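Cystatin-F (Homo sapiens, PDB 2CH9) inhibits cysteine proteases such as papain and cathepsin L, though more weakly than other cystatins, and may take part in immune regulation. Local coordinates at residues Pro28-Ala33 and Leu67-Glu72; Asp47-Lys52 and Thr79-Gln84; Ser104-Val109 and Val120-Cys125. All coordinates share one frame; numbering follows the deposited sequence.

Interaction 1. Residues Pro28-Ala33 and Leu67-Glu72; sequences PGVLQA and LKYMLE
Tyr69 and Leu71 both turn CG away from the carbonyl carbon and beside the backbone N (chi1 -64° and -53°), which carries ring and isobutyl group off the strand onto one side of the helix, where Gly29, Val30 and Ala33 wait. The ring lies against the helix backbone: Gly29 O sits 3.8 Å above one face, offset toward the rim, and Tyr69 OH comes to 3.5 Å from Gly29 CA, an approach eased by the absence of a side chain there. Ala33 CB meets the same ring obliquely, 3.6 Å from Tyr69 CD2. This is the cystatin fold, a long helix wrapped by an antiparallel sheet, and here the axes of segments 28-33 and 67-72 come within 9.4 Å and cross at 70°. Val30 splits its branches between the two strand residues, CG2 reaching Tyr69 CE1 at 4.0 Å and CG1 reaching Leu71 CD2 at 3.9 Å. An alanine in place of Tyr69 would remove the whole ring, and is likely to open a gap beneath Gly29 and leave Val30 CG2 and Ala33 CB without their aromatic partner. Leu71 CD1 packs on the same methyl, 3.8 Å from Ala33 CB. No hydrogen bond crosses between the two segments.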
loop_
_atom_site.group_PDB
_atom_site.type_symbol
_atom_site.label_atom_id
_atom_site.label_comp_id
_atom_site.label_asym_id
_atom_site.label_seq_id
_atom_site.Cartn_x
_atom_site.Cartn_y
_atom_site.Cartn_z
ATOM N N PRO A 28 9.566 16.473 -7.440
ATOM C CA PRO A 28 10.383 16.778 -6.267
ATOM C C PRO A 28 9.957 15.995 -5.015
ATOM O O PRO A 28 10.820 15.540 -4.275
ATOM C CB PRO A 28 10.210 18.295 -6.096
ATOM C CG PRO A 28 9.857 18.795 -7.477
ATOM C CD PRO A 28 9.016 17.695 -8.071
ATOM N N GLY A 29 8.653 15.802 -4.812
ATOM C CA GLY A 29 8.155 14.979 -3.708
ATOM C C GLY A 29 8.568 13.515 -3.821
ATOM O O GLY A 29 8.950 12.880 -2.822
ATOM N N VAL A 30 8.481 12.963 -5.030
ATOM C CA VAL A 30 8.965 11.605 -5.280
ATOM C C VAL A 30 10.454 11.496 -4.971
ATOM O O VAL A 30 10.881 10.517 -4.382
ATOM C CB VAL A 30 8.750 11.151 -6.727
ATOM C CG1 VAL A 30 9.465 9.818 -6.980
ATOM C CG2 VAL A 30 7.268 11.007 -7.023
ATOM N N LEU A 31 11.231 12.501 -5.382
ATOM C CA LEU A 31 12.669 12.480 -5.175
ATOM C C LEU A 31 13.021 12.484 -3.686
ATOM O O LEU A 31 13.924 11.756 -3.259
ATOM C CB LEU A 31 13.351 13.646 -5.896
ATOM C CG LEU A 31 13.206 13.646 -7.422
ATOM C CD1 LEU A 31 13.647 14.982 -7.980
ATOM C CD2 LEU A 31 13.985 12.516 -8.083
ATOM N N GLN A 32 12.299 13.289 -2.907
ATOM C CA GLN A 32 12.507 13.353 -1.465
ATOM C C GLN A 32 12.075 12.046 -0.802
ATOM O O GLN A 32 12.711 11.588 0.134
ATOM C CB GLN A 32 11.771 14.545 -0.851
ATOM C CG GLN A 32 11.991 14.711 0.653
ATOM C CD GLN A 32 13.475 14.902 1.034
ATOM O OE1 GLN A 32 14.068 15.950 0.752
ATOM N NE2 GLN A 32 14.069 13.889 1.680
ATOM N N ALA A 33 11.004 11.433 -1.303
ATOM C CA ALA A 33 10.536 10.163 -0.744
ATOM C C ALA A 33 11.557 9.035 -0.969
ATOM O O ALA A 33 11.790 8.205 -0.081
ATOM C CB ALA A 33 9.152 9.801 -1.310
ATOM N N LEU A 67 0.613 12.580 2.031
ATOM C CA LEU A 67 0.999 11.917 0.791
ATOM C C LEU A 67 1.719 10.602 1.049
ATOM O O LEU A 67 2.764 10.574 1.704
ATOM C CB LEU A 67 1.896 12.839 -0.050
ATOM C CG LEU A 67 1.260 14.137 -0.613
ATOM C CD1 LEU A 67 2.180 14.843 -1.584
ATOM C CD2 LEU A 67 -0.076 13.885 -1.290
ATOM N N LYS A 68 1.157 9.512 0.546
ATOM C CA LYS A 68 1.824 8.210 0.633
ATOM C C LYS A 68 2.409 7.864 -0.731
ATOM O O LYS A 68 1.676 7.759 -1.734
ATOM C CB LYS A 68 0.847 7.115 1.072
ATOM C CG LYS A 68 1.514 5.771 1.366
ATOM C CD LYS A 68 0.545 4.633 1.291
ATOM C CE LYS A 68 0.773 3.700 2.459
ATOM N NZ LYS A 68 0.213 2.337 2.265
ATOM N N TYR A 69 3.730 7.714 -0.780
ATOM C CA TYR A 69 4.412 7.337 -2.018
ATOM C C TYR A 69 4.615 5.850 -2.064
ATOM O O TYR A 69 4.964 5.231 -1.061
ATOM C CB TYR A 69 5.747 8.055 -2.143
ATOM C CG TYR A 69 5.584 9.543 -2.263
ATOM C CD1 TYR A 69 5.330 10.143 -3.501
ATOM C CD2 TYR A 69 5.633 10.357 -1.135
ATOM C CE1 TYR A 69 5.162 11.514 -3.601
ATOM C CE2 TYR A 69 5.461 11.728 -1.234
ATOM C CZ TYR A 69 5.232 12.295 -2.459
ATOM O OH TYR A 69 5.082 13.655 -2.532
ATOM N N MET A 70 4.324 5.249 -3.207
ATOM C CA MET A 70 4.667 3.849 -3.422
ATOM C C MET A 70 5.722 3.874 -4.515
ATOM O O MET A 70 5.428 4.300 -5.634
ATOM C CB MET A 70 3.433 3.045 -3.857
ATOM C CG MET A 70 2.302 3.144 -2.862
ATOM S SD MET A 70 0.783 2.419 -3.462
ATOM C CE MET A 70 -0.155 2.362 -1.928
ATOM N N LEU A 71 6.936 3.431 -4.191
ATOM C CA LEU A 71 8.086 3.653 -5.065
ATOM C C LEU A 71 8.809 2.371 -5.414
ATOM O O LEU A 71 8.952 1.477 -4.585
ATOM C CB LEU A 71 9.096 4.610 -4.427
ATOM C CG LEU A 71 8.654 5.973 -3.911
ATOM C CD1 LEU A 71 9.870 6.687 -3.372
ATOM C CD2 LEU A 71 7.986 6.826 -5.012
ATOM N N GLU A 72 9.247 2.304 -6.669
ATOM C CA GLU A 72 10.195 1.314 -7.131
ATOM C C GLU A 72 11.491 2.092 -7.366
ATOM O O GLU A 72 11.589 2.900 -8.284
ATOM C CB GLU A 72 9.700 0.662 -8.424
ATOM C CG GLU A 72 10.530 -0.494 -8.910
ATOM C CD GLU A 72 10.003 -1.061 -10.221
ATOM O OE1 GLU A 72 10.167 -0.403 -11.287
ATOM O OE2 GLU A 72 9.422 -2.170 -10.203
#

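Interaction 2. Residues Asp47-Lys52 and Thr79-Gln84; sequences DMFLFK and TCKKNQ
A short antiparallel bridge, Phe49 opposite Lys81 as a non-hydrogen-bonded pair, joins the start of strand 49-63 of the cystatin sheet to the loop that follows strand 67-78. The chain turns a corner at Thr79 and Cys80, yet pairing with strand 49-63 persists beyond it. Two backbone bonds flank the bridge: Leu50 N gives to Cys80 O at 2.8 Å, almost in line with the carbonyl (173° at the oxygen), and Lys82 N gives to Met48 O at 3.0 Å, standing 38° out of the carbonyl plane. Cys80 is also bonded to Cys91 by a disulfide, a covalent tie within the same loop. At the entrance to the strand Asp47 forms an Asx turn, OD2 accepting from Phe49 N at 2.9 Å, while OD1 makes a salt bridge with Arg77.

Side-chain contacts add to the pairing. Phe49 brings its ring edge to the Cys80 carbonyl, and its CE1 lies 3.8 Å from Lys81 CG. Leu50 CD2 meets Lys82 CG at 3.8 Å, the two side chains crossing at about a right angle. Lys82 runs extended with CG anti to its backbone N (chi1 -157°) and passes Asp47 O with its CD; NZ hydrogen-bonds to Asn42 O near the end of helix 28-44, and the side chain also touches a fucose of the attached glycan. Exposed Met48 crosses the extended tail of Lys81 obliquely with its thiomethyl, though the short approach of Met48 CE to Lys81 CE, 3.5 Å, is doubtful.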
loop_
_atom_site.group_PDB
_atom_site.type_symbol
_atom_site.label_atom_id
_atom_site.label_comp_id
_atom_site.label_asym_id
_atom_site.label_seq_id
_atom_site.Cartn_x
_atom_site.Cartn_y
_atom_site.Cartn_z
ATOM N N ASP A 47 26.030 -2.012 6.766
ATOM C CA ASP A 47 27.113 -1.904 5.807
ATOM C C ASP A 47 28.147 -0.942 6.380
ATOM O O ASP A 47 27.861 -0.190 7.325
ATOM C CB ASP A 47 26.596 -1.391 4.458
ATOM C CG ASP A 47 27.524 -1.741 3.305
ATOM O OD1 ASP A 47 27.562 -2.921 2.891
ATOM O OD2 ASP A 47 28.222 -0.836 2.810
ATOM N N MET A 48 29.347 -0.957 5.819
ATOM C CA MET A 48 30.354 -0.010 6.243
ATOM C C MET A 48 30.241 1.312 5.467
ATOM O O MET A 48 30.745 2.347 5.905
ATOM C CB MET A 48 31.741 -0.656 6.184
ATOM C CG MET A 48 32.698 -0.164 5.129
ATOM S SD MET A 48 34.358 -0.277 5.827
ATOM C CE MET A 48 34.224 0.866 7.215
ATOM N N PHE A 49 29.555 1.266 4.328
ATOM C CA PHE A 49 29.280 2.458 3.524
ATOM C C PHE A 49 27.797 2.825 3.495
ATOM O O PHE A 49 26.925 1.967 3.667
ATOM C CB PHE A 49 29.784 2.274 2.091
ATOM C CG PHE A 49 31.279 2.133 1.979
ATOM C CD1 PHE A 49 32.108 3.246 2.088
ATOM C CD2 PHE A 49 31.856 0.888 1.754
ATOM C CE1 PHE A 49 33.491 3.122 1.982
ATOM C CE2 PHE A 49 33.249 0.756 1.647
ATOM C CZ PHE A 49 34.063 1.875 1.762
ATOM N N LEU A 50 27.520 4.107 3.271
ATOM C CA LEU A 50 26.152 4.560 3.047
ATOM C C LEU A 50 25.698 4.224 1.616
ATOM O O LEU A 50 26.488 4.266 0.666
ATOM C CB LEU A 50 26.019 6.073 3.276
ATOM C CG LEU A 50 26.250 6.722 4.638
ATOM C CD1 LEU A 50 26.230 8.239 4.466
ATOM C CD2 LEU A 50 25.212 6.278 5.662
ATOM N N PHE A 51 24.420 3.904 1.472
ATOM C CA PHE A 51 23.819 3.726 0.156
ATOM C C PHE A 51 23.071 4.992 -0.223
ATOM O O PHE A 51 22.733 5.788 0.644
ATOM C CB PHE A 51 22.880 2.525 0.159
ATOM C CG PHE A 51 23.585 1.201 0.038
ATOM C CD1 PHE A 51 24.459 0.762 1.030
ATOM C CD2 PHE A 51 23.358 0.377 -1.064
ATOM C CE1 PHE A 51 25.110 -0.477 0.920
ATOM C CE2 PHE A 51 24.001 -0.858 -1.187
ATOM C CZ PHE A 51 24.878 -1.288 -0.192
ATOM N N LYS A 52 22.801 5.161 -1.515
ATOM C CA LYS A 52 22.080 6.323 -2.022
ATOM C C LYS A 52 21.135 5.883 -3.142
ATOM O O LYS A 52 21.450 4.959 -3.915
ATOM C CB LYS A 52 23.088 7.362 -2.535
ATOM C CG LYS A 52 22.519 8.672 -3.069
ATOM C CD LYS A 52 23.648 9.576 -3.542
ATOM C CE LYS A 52 23.135 10.895 -4.068
ATOM N NZ LYS A 52 24.248 11.765 -4.567
ATOM N N THR A 79 30.786 5.828 -1.758
ATOM C CA THR A 79 32.137 5.797 -1.200
ATOM C C THR A 79 32.210 6.504 0.163
ATOM O O THR A 79 33.301 6.710 0.704
ATOM C CB THR A 79 33.162 6.460 -2.155
ATOM O OG1 THR A 79 32.797 7.827 -2.367
ATOM C CG2 THR A 79 33.217 5.737 -3.494
ATOM N N CYS A 80 31.052 6.884 0.701
ATOM C CA CYS A 80 30.981 7.555 1.991
ATOM C C CYS A 80 30.741 6.555 3.083
ATOM O O CYS A 80 29.776 5.803 3.040
ATOM C CB CYS A 80 29.823 8.536 2.032
ATOM S SG CYS A 80 30.013 10.075 1.149
ATOM N N LYS A 81 31.610 6.576 4.087
ATOM C CA LYS A 81 31.470 5.689 5.235
ATOM C C LYS A 81 30.282 6.080 6.117
ATOM O O LYS A 81 29.947 7.266 6.263
ATOM C CB LYS A 81 32.775 5.629 6.034
ATOM C CG LYS A 81 33.824 4.732 5.392
ATOM C CD LYS A 81 34.928 4.393 6.371
ATOM C CE LYS A 81 35.970 3.500 5.727
ATOM N NZ LYS A 81 36.874 2.869 6.743
ATOM N N LYS A 82 29.628 5.059 6.663
ATOM C CA LYS A 82 28.556 5.227 7.630
ATOM C C LYS A 82 29.137 5.788 8.944
ATOM O O LYS A 82 30.334 5.663 9.190
ATOM C CB LYS A 82 27.890 3.871 7.867
ATOM C CG LYS A 82 26.479 3.979 8.382
ATOM C CD LYS A 82 25.760 2.640 8.444
ATOM C CE LYS A 82 24.617 2.749 9.448
ATOM N NZ LYS A 82 23.908 1.462 9.668
ATOM N N ASN A 83 28.297 6.421 9.767
ATOM C CA ASN A 83 28.707 6.898 11.106
ATOM C C ASN A 83 29.821 7.967 11.121
ATOM O O ASN A 83 30.577 8.092 12.102
ATOM C CB ASN A 83 29.067 5.716 12.031
ATOM C CG ASN A 83 27.876 4.790 12.315
ATOM O OD1 ASN A 83 28.022 3.566 12.369
ATOM N ND2 ASN A 83 26.699 5.373 12.500
ATOM N N GLN A 84 29.908 8.741 10.039
ATOM C CA GLN A 84 30.851 9.872 9.970
ATOM C C GLN A 84 30.128 11.200 9.705
ATOM O O GLN A 84 30.775 12.216 9.422
ATOM C CB GLN A 84 31.970 9.619 8.943
ATOM C CG GLN A 84 32.899 8.437 9.302
ATOM C CD GLN A 84 34.205 8.394 8.503
ATOM O OE1 GLN A 84 34.509 9.291 7.713
ATOM N NE2 GLN A 84 34.986 7.343 8.718
#

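Interaction 3. Residues Ser104-Val109 and Val120-Cys125; sequences SCYSEV and VPVLRC
Tyr106 and Arg124 lie side by side and point the same way, Arg124 NH1 3.3 Å from Tyr106 CD2 and the ring and guanidinium planes only 8° apart, on one face of the hairpin formed by strands 102-112 and 117-126. Their backbones form a hydrogen-bonded pair, Tyr106 N giving to Arg124 O and Arg124 N to Tyr106 O. Val122 fills the hollow next to them: its CG1 is centred 3.6 Å above the guanidinium and also meets the tyrosine at its ring edge, while its CG2 swings the other way, to 3.3 Å from Glu108 OE1. One branched residue thus wedges between three longer side chains. With CG anti to the backbone N (chi1 172°), the Tyr106 ring extends along the sheet until OH donates to Glu108 OE2 at 2.7 Å.

The opposite face is smaller in relief and points to the helix. Leu123 CD1 rests on two short residues, 3.8 Å from Ser107 CB and 4.0 Å from Cys105 CB. Beside it the Cys105 and Cys125 sulfurs are joined, SG to SG 2.1 Å with a torsion of 110°, across a non-hydrogen-bonded pair, and Phe41 of the helix packs on Cys125.

Separately, Val109 CG2 meets Val120 CG2, the two side chains running alongside each other. Arg124 also pairs in parallel with a strand of the second subunit, carrying the sheet across the dimer interface. A water links the charges, giving a hydrogen to Glu108 OE2 and accepting one from Arg124 NH1, each at 3.0 Å. Glu108 OE2 thus accepts from Tyr106 OH and the water while OE1 meets Lys68 in a salt bridge, so the buried acid is probably held ionised.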
loop_
_atom_site.group_PDB
_atom_site.type_symbol
_atom_site.label_atom_id
_atom_site.label_comp_id
_atom_site.label_asym_id
_atom_site.label_seq_id
_atom_site.Cartn_x
_atom_site.Cartn_y
_atom_site.Cartn_z
ATOM N N SER A 104 17.445 -3.522 -5.769
ATOM C CA SER A 104 16.121 -3.098 -6.196
ATOM C C SER A 104 15.189 -3.139 -5.001
ATOM O O SER A 104 15.012 -4.195 -4.377
ATOM C CB SER A 104 15.562 -4.022 -7.287
ATOM O OG SER A 104 16.366 -4.006 -8.454
ATOM N N CYS A 105 14.590 -1.994 -4.697
ATOM C CA CYS A 105 13.693 -1.868 -3.560
ATOM C C CYS A 105 12.275 -1.478 -3.962
ATOM O O CYS A 105 12.052 -0.852 -4.995
ATOM C CB CYS A 105 14.223 -0.821 -2.572
ATOM S SG CYS A 105 15.872 -1.133 -1.943
ATOM N N TYR A 106 11.321 -1.871 -3.131
ATOM C CA TYR A 106 10.008 -1.276 -3.127
ATOM C C TYR A 106 9.850 -0.577 -1.781
ATOM O O TYR A 106 10.172 -1.142 -0.733
ATOM C CB TYR A 106 8.911 -2.335 -3.313
ATOM C CG TYR A 106 7.531 -1.741 -3.123
ATOM C CD1 TYR A 106 6.923 -1.000 -4.145
ATOM C CD2 TYR A 106 6.848 -1.871 -1.901
ATOM C CE1 TYR A 106 5.680 -0.424 -3.973
ATOM C CE2 TYR A 106 5.590 -1.295 -1.723
ATOM C CZ TYR A 106 5.013 -0.579 -2.769
ATOM O OH TYR A 106 3.774 -0.010 -2.608
ATOM N N SER A 107 9.364 0.655 -1.804
ATOM C CA SER A 107 9.076 1.341 -0.571
ATOM C C SER A 107 7.729 2.059 -0.563
ATOM O O SER A 107 7.184 2.433 -1.618
ATOM C CB SER A 107 10.191 2.334 -0.233
ATOM O OG SER A 107 10.136 3.442 -1.104
ATOM N N GLU A 108 7.202 2.236 0.647
ATOM C CA GLU A 108 6.090 3.146 0.888
ATOM C C GLU A 108 6.582 4.166 1.888
ATOM O O GLU A 108 7.217 3.811 2.889
ATOM C CB GLU A 108 4.863 2.391 1.387
ATOM C CG GLU A 108 4.246 1.550 0.281
ATOM C CD GLU A 108 3.142 0.617 0.714
ATOM O OE1 GLU A 108 2.760 0.570 1.918
ATOM O OE2 GLU A 108 2.643 -0.098 -0.180
ATOM N N VAL A 109 6.319 5.434 1.588
ATOM C CA VAL A 109 6.817 6.556 2.359
ATOM C C VAL A 109 5.636 7.489 2.566
ATOM O O VAL A 109 5.001 7.933 1.588
ATOM C CB VAL A 109 7.899 7.333 1.566
ATOM C CG1 VAL A 109 8.362 8.551 2.338
ATOM C CG2 VAL A 109 9.080 6.427 1.202
ATOM N N VAL A 120 8.700 5.803 6.757
ATOM C CA VAL A 120 8.900 4.768 5.744
ATOM C C VAL A 120 8.349 3.426 6.307
ATOM O O VAL A 120 9.110 2.591 6.804
ATOM C CB VAL A 120 10.396 4.658 5.310
ATOM C CG1 VAL A 120 10.566 3.680 4.157
ATOM C CG2 VAL A 120 10.962 6.025 4.921
ATOM N N PRO A 121 7.014 3.241 6.285
ATOM C CA PRO A 121 6.452 2.034 6.898
ATOM C C PRO A 121 6.759 0.724 6.158
ATOM O O PRO A 121 6.688 -0.334 6.767
ATOM C CB PRO A 121 4.938 2.309 6.903
ATOM C CG PRO A 121 4.727 3.275 5.843
ATOM C CD PRO A 121 5.958 4.136 5.781
ATOM N N VAL A 122 7.103 0.805 4.875
ATOM C CA VAL A 122 7.443 -0.389 4.073
ATOM C C VAL A 122 8.744 -0.183 3.300
ATOM O O VAL A 122 8.915 0.822 2.618
ATOM C CB VAL A 122 6.337 -0.729 3.024
ATOM C CG1 VAL A 122 6.742 -1.939 2.169
ATOM C CG2 VAL A 122 5.019 -1.005 3.708
ATOM N N LEU A 123 9.651 -1.146 3.402
ATOM C CA LEU A 123 10.836 -1.165 2.553
ATOM C C LEU A 123 11.273 -2.598 2.309
ATOM O O LEU A 123 11.570 -3.337 3.249
ATOM C CB LEU A 123 11.966 -0.337 3.160
ATOM C CG LEU A 123 13.320 -0.264 2.457
ATOM C CD1 LEU A 123 13.241 0.486 1.114
ATOM C CD2 LEU A 123 14.344 0.382 3.402
ATOM N N ARG A 124 11.283 -2.996 1.040
ATOM C CA ARG A 124 11.672 -4.361 0.669
ATOM C C ARG A 124 12.766 -4.213 -0.373
ATOM O O ARG A 124 12.564 -3.510 -1.356
ATOM C CB ARG A 124 10.491 -5.154 0.080
ATOM C CG ARG A 124 9.209 -5.114 0.881
ATOM C CD ARG A 124 8.046 -5.860 0.201
ATOM N NE ARG A 124 6.850 -5.820 1.050
ATOM C CZ ARG A 124 5.729 -5.133 0.813
ATOM N NH1 ARG A 124 5.567 -4.435 -0.287
ATOM N NH2 ARG A 124 4.729 -5.182 1.686
ATOM N N CYS A 125 13.908 -4.871 -0.165
ATOM C CA CYS A 125 15.062 -4.726 -1.070
ATOM C C CYS A 125 15.677 -6.060 -1.456
ATOM O O CYS A 125 15.678 -7.009 -0.665
ATOM C CB CYS A 125 16.132 -3.809 -0.462
ATOM S SG CYS A 125 15.590 -2.133 -0.143
HETATM O O HOH W 1 2.853 -3.116 -0.335
#

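Interactions 1 and 3 are buried and lie close together, their centres about 11 Å apart; interaction 2 is a surface contact, with its centre about 23 Å from that of interaction 1 and 19 Å from that of interaction 3. All three reach the same antiparallel sheet. Strands 67-78 and 102-112 are neighbours in it, so 67-72 of interaction 1 touches 104-109 of interaction 3 directly, Tyr69 N approaching Val109 O at 2.7 Å. The chemistry follows the place: mainly apolar contacts, with no hydrogen bond, between 28-33 and 67-72, backbone bonds with lysine methylenes at the surface, and a disulfide plus a water-linked Glu108-Arg124 pair in the hairpin. Interactions 1 and 3, unlike interaction 2, also touch the second subunit.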